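Long-range contacts in thermosome subunit (Methanococcoides burtonii, PDB 3AQ1), which probably acts as an ATP-dependent group II chaperonin that binds unfolded proteins and assists their folding: residues A[50-55]-A[396-401]; A[105-110]-A[347-352]; A[355-360]-A[447-452]. All coordinates share one frame; numbering follows the deposited sequence.

Contact 1: residues A[50-55]-A[396-401]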
loop_
_atom_site.group_PDB
_atom_site.type_symbol
_atom_site.label_atom_id
_atom_site.label_comp_id
_atom_site.label_asym_id
_atom_site.label_seq_id
_atom_site.Cartn_x
_atom_site.Cartn_y
_atom_site.Cartn_z
ATOM N N ALA A 50 -3.923 16.459 10.668
ATOM C CA ALA A 50 -3.197 17.652 10.245
ATOM C C ALA A 50 -4.064 18.903 10.397
ATOM O O ALA A 50 -3.616 19.921 10.925
ATOM C CB ALA A 50 -2.675 17.504 8.816
ATOM N N ALA A 51 -5.310 18.811 9.954
ATOM C CA ALA A 51 -6.261 19.907 10.090
ATOM C C ALA A 51 -6.454 20.361 11.532
ATOM O O ALA A 51 -6.381 21.551 11.832
ATOM C CB ALA A 51 -7.586 19.529 9.491
ATOM N N VAL A 52 -6.723 19.421 12.422
ATOM C CA VAL A 52 -6.957 19.770 13.815
ATOM C C VAL A 52 -5.701 20.381 14.417
ATOM O O VAL A 52 -5.771 21.337 15.200
ATOM C CB VAL A 52 -7.392 18.535 14.656
ATOM C CG1 VAL A 52 -7.450 18.879 16.137
ATOM C CG2 VAL A 52 -8.726 18.019 14.177
ATOM N N LEU A 53 -4.548 19.820 14.071
ATOM C CA LEU A 53 -3.318 20.274 14.703
ATOM C C LEU A 53 -2.920 21.631 14.134
ATOM O O LEU A 53 -2.409 22.490 14.844
ATOM C CB LEU A 53 -2.203 19.241 14.569
ATOM C CG LEU A 53 -0.822 19.695 15.076
ATOM C CD1 LEU A 53 -0.807 19.941 16.583
ATOM C CD2 LEU A 53 0.274 18.695 14.685
ATOM N N SER A 54 -3.189 21.815 12.850
ATOM C CA SER A 54 -2.968 23.080 12.173
ATOM C C SER A 54 -3.793 24.245 12.770
ATOM O O SER A 54 -3.249 25.317 13.051
ATOM C CB SER A 54 -3.261 22.907 10.684
ATOM O OG SER A 54 -3.177 24.138 9.994
ATOM N N GLY A 55 -5.096 24.040 12.950
ATOM C CA GLY A 55 -5.938 25.010 13.639
ATOM C C GLY A 55 -5.384 25.415 14.997
ATOM O O GLY A 55 -5.291 26.592 15.333
ATOM N N GLU A 396 -1.590 17.924 22.129
ATOM C CA GLU A 396 -2.588 17.273 22.965
ATOM C C GLU A 396 -4.008 17.544 22.517
ATOM O O GLU A 396 -4.952 17.082 23.137
ATOM C CB GLU A 396 -2.425 17.662 24.424
ATOM C CG GLU A 396 -1.173 17.089 25.055
ATOM C CD GLU A 396 -1.055 17.410 26.540
ATOM O OE1 GLU A 396 -1.429 18.543 26.967
ATOM O OE2 GLU A 396 -0.568 16.516 27.269
ATOM N N VAL A 397 -4.160 18.276 21.426
ATOM C CA VAL A 397 -5.485 18.536 20.901
ATOM C C VAL A 397 -6.032 17.262 20.256
ATOM O O VAL A 397 -7.240 17.058 20.193
ATOM C CB VAL A 397 -5.479 19.691 19.891
ATOM C CG1 VAL A 397 -4.868 19.245 18.544
ATOM C CG2 VAL A 397 -6.885 20.197 19.698
ATOM N N ILE A 398 -5.131 16.400 19.800
ATOM C CA ILE A 398 -5.518 15.137 19.168
ATOM C C ILE A 398 -6.196 14.191 20.155
ATOM O O ILE A 398 -7.309 13.744 19.907
ATOM C CB ILE A 398 -4.308 14.435 18.449
ATOM C CG1 ILE A 398 -4.078 15.021 17.057
ATOM C CG2 ILE A 398 -4.571 12.972 18.263
ATOM C CD1 ILE A 398 -3.768 16.485 17.043
ATOM N N PRO A 399 -5.538 13.887 21.286
ATOM C CA PRO A 399 -6.185 13.031 22.291
ATOM C C PRO A 399 -7.443 13.685 22.846
ATOM O O PRO A 399 -8.406 12.981 23.140
ATOM C CB PRO A 399 -5.155 12.948 23.418
ATOM C CG PRO A 399 -3.920 13.534 22.882
ATOM C CD PRO A 399 -4.282 14.457 21.784
ATOM N N VAL A 400 -7.429 15.009 23.008
ATOM C CA VAL A 400 -8.579 15.710 23.551
ATOM C C VAL A 400 -9.764 15.605 22.603
ATOM O O VAL A 400 -10.901 15.416 23.040
ATOM C CB VAL A 400 -8.280 17.191 23.870
ATOM C CG1 VAL A 400 -9.578 17.970 24.014
ATOM C CG2 VAL A 400 -7.442 17.312 25.139
ATOM N N ALA A 401 -9.504 15.711 21.303
ATOM C CA ALA A 401 -10.573 15.489 20.325
ATOM C C ALA A 401 -11.090 14.049 20.354
ATOM O O ALA A 401 -12.297 13.829 20.269
ATOM C CB ALA A 401 -10.144 15.886 18.934
#

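Contact 2: residues A[105-110]-A[347-352]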
loop_
_atom_site.group_PDB
_atom_site.type_symbol
_atom_site.label_atom_id
_atom_site.label_comp_id
_atom_site.label_asym_id
_atom_site.label_seq_id
_atom_site.Cartn_x
_atom_site.Cartn_y
_atom_site.Cartn_z
ATOM N N ILE A 105 1.682 -10.149 11.185
ATOM C CA ILE A 105 0.347 -10.717 11.203
ATOM C C ILE A 105 -0.611 -9.918 12.080
ATOM O O ILE A 105 -1.802 -9.810 11.776
ATOM C CB ILE A 105 0.376 -12.156 11.683
ATOM C CG1 ILE A 105 0.800 -13.052 10.527
ATOM C CG2 ILE A 105 -0.990 -12.559 12.215
ATOM C CD1 ILE A 105 0.390 -14.478 10.677
ATOM N N LYS A 106 -0.083 -9.363 13.166
ATOM C CA LYS A 106 -0.856 -8.466 14.024
ATOM C C LYS A 106 -1.172 -7.162 13.289
ATOM O O LYS A 106 -2.302 -6.670 13.341
ATOM C CB LYS A 106 -0.097 -8.164 15.316
ATOM C CG LYS A 106 -0.962 -7.684 16.472
ATOM C CD LYS A 106 -0.118 -6.895 17.469
ATOM C CE LYS A 106 -0.331 -7.339 18.904
ATOM N NZ LYS A 106 -1.690 -7.016 19.406
ATOM N N ILE A 107 -0.170 -6.607 12.611
ATOM C CA ILE A 107 -0.347 -5.393 11.818
ATOM C C ILE A 107 -1.415 -5.588 10.734
ATOM O O ILE A 107 -2.396 -4.847 10.686
ATOM C CB ILE A 107 0.999 -4.901 11.236
ATOM C CG1 ILE A 107 1.817 -4.242 12.339
ATOM C CG2 ILE A 107 0.806 -3.913 10.082
ATOM C CD1 ILE A 107 3.176 -3.787 11.896
ATOM N N ALA A 108 -1.241 -6.600 9.890
ATOM C CA ALA A 108 -2.224 -6.921 8.858
ATOM C C ALA A 108 -3.634 -7.098 9.433
ATOM O O ALA A 108 -4.612 -6.654 8.834
ATOM C CB ALA A 108 -1.804 -8.173 8.070
ATOM N N GLY A 109 -3.733 -7.751 10.585
ATOM C CA GLY A 109 -5.003 -7.895 11.279
ATOM C C GLY A 109 -5.782 -6.589 11.400
ATOM O O GLY A 109 -7.002 -6.575 11.268
ATOM N N THR A 110 -5.085 -5.483 11.643
ATOM C CA THR A 110 -5.754 -4.209 11.867
ATOM C C THR A 110 -6.556 -3.723 10.657
ATOM O O THR A 110 -7.483 -2.918 10.805
ATOM C CB THR A 110 -4.766 -3.093 12.282
ATOM O OG1 THR A 110 -3.991 -2.669 11.147
ATOM C CG2 THR A 110 -3.852 -3.560 13.409
ATOM N N HIS A 347 -1.254 -3.342 1.713
ATOM C CA HIS A 347 -0.716 -1.981 1.784
ATOM C C HIS A 347 -0.173 -1.592 3.153
ATOM O O HIS A 347 0.961 -1.125 3.251
ATOM C CB HIS A 347 -1.757 -0.963 1.316
ATOM C CG HIS A 347 -1.912 -0.915 -0.175
ATOM N ND1 HIS A 347 -1.245 -0.002 -0.965
ATOM C CD2 HIS A 347 -2.638 -1.684 -1.024
ATOM C CE1 HIS A 347 -1.568 -0.201 -2.230
ATOM N NE2 HIS A 347 -2.411 -1.217 -2.294
ATOM N N VAL A 348 -0.974 -1.779 4.201
ATOM C CA VAL A 348 -0.537 -1.448 5.554
ATOM C C VAL A 348 0.756 -2.183 5.899
ATOM O O VAL A 348 1.720 -1.587 6.372
ATOM C CB VAL A 348 -1.610 -1.765 6.628
ATOM C CG1 VAL A 348 -1.148 -1.265 7.973
ATOM C CG2 VAL A 348 -2.927 -1.116 6.271
ATOM N N VAL A 349 0.780 -3.481 5.665
ATOM C CA VAL A 349 1.993 -4.247 5.915
ATOM C C VAL A 349 3.187 -3.778 5.054
ATOM O O VAL A 349 4.311 -3.640 5.550
ATOM C CB VAL A 349 1.732 -5.736 5.739
ATOM C CG1 VAL A 349 3.006 -6.537 6.011
ATOM C CG2 VAL A 349 0.615 -6.153 6.672
ATOM N N GLY A 350 2.935 -3.523 3.773
ATOM C CA GLY A 350 3.953 -2.968 2.902
ATOM C C GLY A 350 4.541 -1.691 3.470
ATOM O O GLY A 350 5.751 -1.558 3.630
ATOM N N VAL A 351 3.671 -0.743 3.790
ATOM C CA VAL A 351 4.104 0.547 4.302
ATOM C C VAL A 351 4.834 0.443 5.640
ATOM O O VAL A 351 5.802 1.149 5.873
ATOM C CB VAL A 351 2.925 1.517 4.415
ATOM C CG1 VAL A 351 3.314 2.738 5.250
ATOM C CG2 VAL A 351 2.438 1.904 3.014
ATOM N N VAL A 352 4.381 -0.440 6.518
ATOM C CA VAL A 352 5.081 -0.642 7.778
ATOM C C VAL A 352 6.483 -1.206 7.527
ATOM O O VAL A 352 7.466 -0.711 8.082
ATOM C CB VAL A 352 4.290 -1.566 8.730
ATOM C CG1 VAL A 352 5.152 -2.014 9.882
ATOM C CG2 VAL A 352 3.052 -0.865 9.241
#

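Contact 3: residues A[355-360]-A[447-452]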
loop_
_atom_site.group_PDB
_atom_site.type_symbol
_atom_site.label_atom_id
_atom_site.label_comp_id
_atom_site.label_asym_id
_atom_site.label_seq_id
_atom_site.Cartn_x
_atom_site.Cartn_y
_atom_site.Cartn_z
ATOM N N ASP A 355 8.711 1.614 6.287
ATOM C CA ASP A 355 9.076 2.512 7.385
ATOM C C ASP A 355 10.059 1.831 8.331
ATOM O O ASP A 355 10.943 2.483 8.886
ATOM C CB ASP A 355 7.852 2.935 8.211
ATOM C CG ASP A 355 6.910 3.883 7.469
ATOM O OD1 ASP A 355 7.318 4.497 6.454
ATOM O OD2 ASP A 355 5.748 4.010 7.925
ATOM N N GLY A 356 9.893 0.523 8.525
ATOM C CA GLY A 356 10.678 -0.216 9.501
ATOM C C GLY A 356 10.205 0.041 10.923
ATOM O O GLY A 356 10.754 -0.508 11.884
ATOM N N LYS A 357 9.179 0.885 11.056
ATOM C CA LYS A 357 8.679 1.303 12.355
ATOM C C LYS A 357 7.180 1.558 12.301
ATOM O O LYS A 357 6.641 1.948 11.260
ATOM C CB LYS A 357 9.415 2.561 12.829
ATOM C CG LYS A 357 10.863 2.647 12.323
ATOM C CD LYS A 357 11.788 3.377 13.285
ATOM C CE LYS A 357 13.091 3.780 12.611
ATOM N NZ LYS A 357 12.876 4.838 11.578
ATOM N N VAL A 358 6.502 1.304 13.417
ATOM C CA VAL A 358 5.109 1.703 13.559
ATOM C C VAL A 358 4.928 2.489 14.843
ATOM O O VAL A 358 5.716 2.356 15.786
ATOM C CB VAL A 358 4.157 0.511 13.619
ATOM C CG1 VAL A 358 4.397 -0.407 12.459
ATOM C CG2 VAL A 358 4.340 -0.225 14.925
ATOM N N VAL A 359 3.881 3.309 14.853
ATOM C CA VAL A 359 3.455 4.063 16.023
ATOM C C VAL A 359 2.178 3.404 16.502
ATOM O O VAL A 359 1.485 2.774 15.712
ATOM C CB VAL A 359 3.123 5.517 15.640
ATOM C CG1 VAL A 359 2.659 6.295 16.844
ATOM C CG2 VAL A 359 4.325 6.185 15.029
ATOM N N VAL A 360 1.858 3.523 17.784
ATOM C CA VAL A 360 0.539 3.097 18.230
ATOM C C VAL A 360 -0.345 4.309 18.391
ATOM O O VAL A 360 0.159 5.422 18.510
ATOM C CB VAL A 360 0.591 2.305 19.524
ATOM C CG1 VAL A 360 0.972 0.877 19.210
ATOM C CG2 VAL A 360 1.576 2.946 20.495
ATOM N N GLU A 447 -0.642 2.746 13.881
ATOM C CA GLU A 447 -0.576 3.763 12.834
ATOM C C GLU A 447 0.834 3.774 12.230
ATOM O O GLU A 447 1.828 3.631 12.943
ATOM C CB GLU A 447 -0.946 5.155 13.378
ATOM C CG GLU A 447 -2.413 5.337 13.781
ATOM C CD GLU A 447 -2.656 6.631 14.565
ATOM O OE1 GLU A 447 -1.677 7.289 14.982
ATOM O OE2 GLU A 447 -3.831 6.995 14.775
ATOM N N PRO A 448 0.927 3.939 10.908
ATOM C CA PRO A 448 2.240 3.892 10.265
ATOM C C PRO A 448 3.024 5.151 10.598
ATOM O O PRO A 448 2.433 6.229 10.617
ATOM C CB PRO A 448 1.900 3.890 8.773
ATOM C CG PRO A 448 0.407 3.733 8.687
ATOM C CD PRO A 448 -0.137 4.272 9.955
ATOM N N LEU A 449 4.323 5.019 10.858
ATOM C CA LEU A 449 5.156 6.189 11.113
ATOM C C LEU A 449 5.001 7.279 10.043
ATOM O O LEU A 449 4.858 8.455 10.369
ATOM C CB LEU A 449 6.630 5.804 11.239
ATOM C CG LEU A 449 7.541 6.987 11.593
ATOM C CD1 LEU A 449 7.162 7.550 12.940
ATOM C CD2 LEU A 449 8.991 6.589 11.594
ATOM N N ARG A 450 5.032 6.902 8.767
ATOM C CA ARG A 450 5.017 7.909 7.704
ATOM C C ARG A 450 3.775 8.809 7.747
ATOM O O ARG A 450 3.855 10.003 7.468
ATOM C CB ARG A 450 5.223 7.288 6.313
ATOM C CG ARG A 450 3.960 6.778 5.635
ATOM C CD ARG A 450 4.247 6.280 4.221
ATOM N NE ARG A 450 5.504 5.545 4.154
ATOM C CZ ARG A 450 5.768 4.603 3.259
ATOM N NH1 ARG A 450 4.865 4.279 2.353
ATOM N NH2 ARG A 450 6.932 3.976 3.276
ATOM N N ILE A 451 2.632 8.253 8.113
ATOM C CA ILE A 451 1.434 9.068 8.244
ATOM C C ILE A 451 1.593 10.038 9.410
ATOM O O ILE A 451 1.337 11.232 9.279
ATOM C CB ILE A 451 0.166 8.208 8.433
ATOM C CG1 ILE A 451 -0.200 7.516 7.115
ATOM C CG2 ILE A 451 -0.991 9.057 8.932
ATOM C CD1 ILE A 451 -0.276 8.459 5.920
ATOM N N LYS A 452 2.032 9.528 10.551
ATOM C CA LYS A 452 2.188 10.388 11.702
ATOM C C LYS A 452 3.128 11.583 11.410
ATOM O O LYS A 452 2.825 12.711 11.809
ATOM C CB LYS A 452 2.643 9.585 12.922
ATOM C CG LYS A 452 2.442 10.318 14.222
ATOM C CD LYS A 452 0.966 10.710 14.418
ATOM C CE LYS A 452 0.096 9.501 14.746
ATOM N NZ LYS A 452 -1.322 9.888 14.971
#

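Contact 1: residues A[50-55]-A[396-401]
Val52 meets Val397 through one methyl, CG1, which rests against both methyls of the facing valine, and the two side chains cross obliquely in the space between two helices. CG1 of Val52 lies 3.5 Å from CG1 of Val397 and 3.8 Å from its CG2. Both CA–CB bonds point toward the opposite segment. On Val52, CG1 stands anti to the backbone N (chi1 172°), and this rotation carries it out to Val397. On Val397, CG1 sits instead between the backbone N and the carbonyl carbon, which also brings it within 4.0 Å of the carbonyl O of Val52. The first valine therefore gives a methyl, while the second receives it with a two-pronged end and touches backbone as well.

A second pair lies beside this one. Ile398 leaves its backbone alongside the interface, and its longer branch then turns in, so that CD1 ends 4.0 Å from CB of Leu53 and 4.5 Å from CG1 of Val52. Leu53 is touched at the root of its side chain rather than at its branched tip, and is the buried member of the four.

The evidence points to small, wholly apolar packing: the segments bury 179 Å² in total, and their axes come no closer than 10.1 Å. The N-to-C directions make an angle of 119°; the nearest CA pair is Leu53 and Val397. Around this crossing, Leu53 of helix 45-65 also packs on Ala459 of helix 449-467, while Ile398 touches Glu366 of helix 364-378. Pro399 and Val400 carry helix 397-405 onto Met414 of helix 410-422, so the contact joins members of one larger helical bundle, consistent with the equatorial domain of group II chaperonins.

Contact 2: residues A[105-110]-A[347-352]
Ile107 and Val352 reach toward each other tip to tip across the two helices, and apolar contacts of this kind make up nearly the whole interface. CD1 of Ile107 lies 3.3 Å from CG1 of Val352. The other branch of the isoleucine, CG2, also leans on CG2 of Val352 at 3.9 Å. It is likewise 3.9 Å from CG1 of Val348 and 4.1 Å from CG2 of Val349. The chi1 of -76° places CG2 anti to the backbone N and CG1 beside it, while the extended chi2 carries CD1 onward to Val352. Ile107 thus spans Val348 and its neighbour Val349, and Val352 about one turn on. Next to it, CB of Ala108 abuts CG2 of Val349 at 3.4 Å. The small alanine marks the nearest approach of the backbones, since Ala108 and Val349 form the closest CA pair at 5.8 Å.

The polar interactions lie within the first segment. Thr110 OG1 donates to the carbonyl O of Ile107 over 2.7 Å, in the carbonyl plane and with a C=O...donor angle of 160°. The backbone N of Thr110 bonds to the same oxygen, so two donors from one residue grip it. The hydroxyl is thereby engaged on its own segment, and toward the second it merely lies near a methyl of Val348.

The evidence from the axes is a closest approach of 8.8 Å and an angle of 132° between the N-to-C directions, which tends toward antiparallel. Helix 121-132 packs on both partners, through Thr128 on Ala108 and Val132 on Val349. Buried helix-on-helix packing of this sort, with helix 332-355 among its helices, is consistent with the intermediate domain of group II chaperonins.

Contact 3: residues A[355-360]-A[447-452]
An antiparallel strand pair leading straight into a helix N terminus defines this contact: strand 357-360 is the middle of a three-stranded sheet, and strand 446-448 passes directly into helix 449-467. Val359 and Glu447 form a hydrogen-bonded pair. Val359 N donates to Glu447 O over 2.8 Å, with the donor nearly along the C=O axis. The return bond, Glu447 N to Val359 O, has the same length, but its donor is tilted from the carbonyl plane. Their side chains lie on the same sheet face. Val358 opposite Pro448 is the adjoining non-hydrogen-bonded pair, and there the side chains diverge. Strand 94-95 flanks the other side of 357-360, through backbone bonds of Val358 with Ile94.

Beyond the strands, apolar groups fill the angle between sheet and helix. Val359 and Leu449 cross at about a right angle, with CG2 of the valine 3.8 Å from CD1 of the leucine. Val359 CG2 also lies 4.3 Å from CB of Lys452, one turn farther along.

The polar part belongs to Asp355, the last helical residue before Gly356, whose positive phi turns the chain into the strand. Pro448 occupies the N-cap position, and the backbone N of Arg450 in the following first turn bonds to Asp355 OD2 over 3.1 Å, with an N-H...O angle of 163°. This carboxylate, set at the positive end of a helix, would probably be stabilised as an anion. The Arg450 side chain is shared with Glu354, which it also meets in a salt bridge. It bends at chi3 to bring its guanidinium obliquely onto one oxygen of Asp355, the two planes standing 74° apart. Both resulting bonds are weak, NE reaching OD1 of Asp355 at 3.1 Å and NH2 reaching the same oxygen at 3.2 Å.

Overall arrangement
From the N terminus, segment 50-55 opens contact 1, and the chain then passes 105-110, the start of contact 2. That contact closes at 347-352, before contact 1 has closed, so it lies wholly within the longer excursion. Helix 332-355 ends at Asp355, where contact 3 opens, and the chain turns into strand 357-360; contact 1 closes next at 396-401, and contact 3 last at 447-452, so contacts 1 and 3 cross. Contacts 2 and 3 touch in space, Val352 and Ile107 both packing on Val358. Contact 1 lies about 18 Å from contact 3, centre to centre. Together they link the helical bundle near both modelled termini, through the small sheet, to the helix pair beyond.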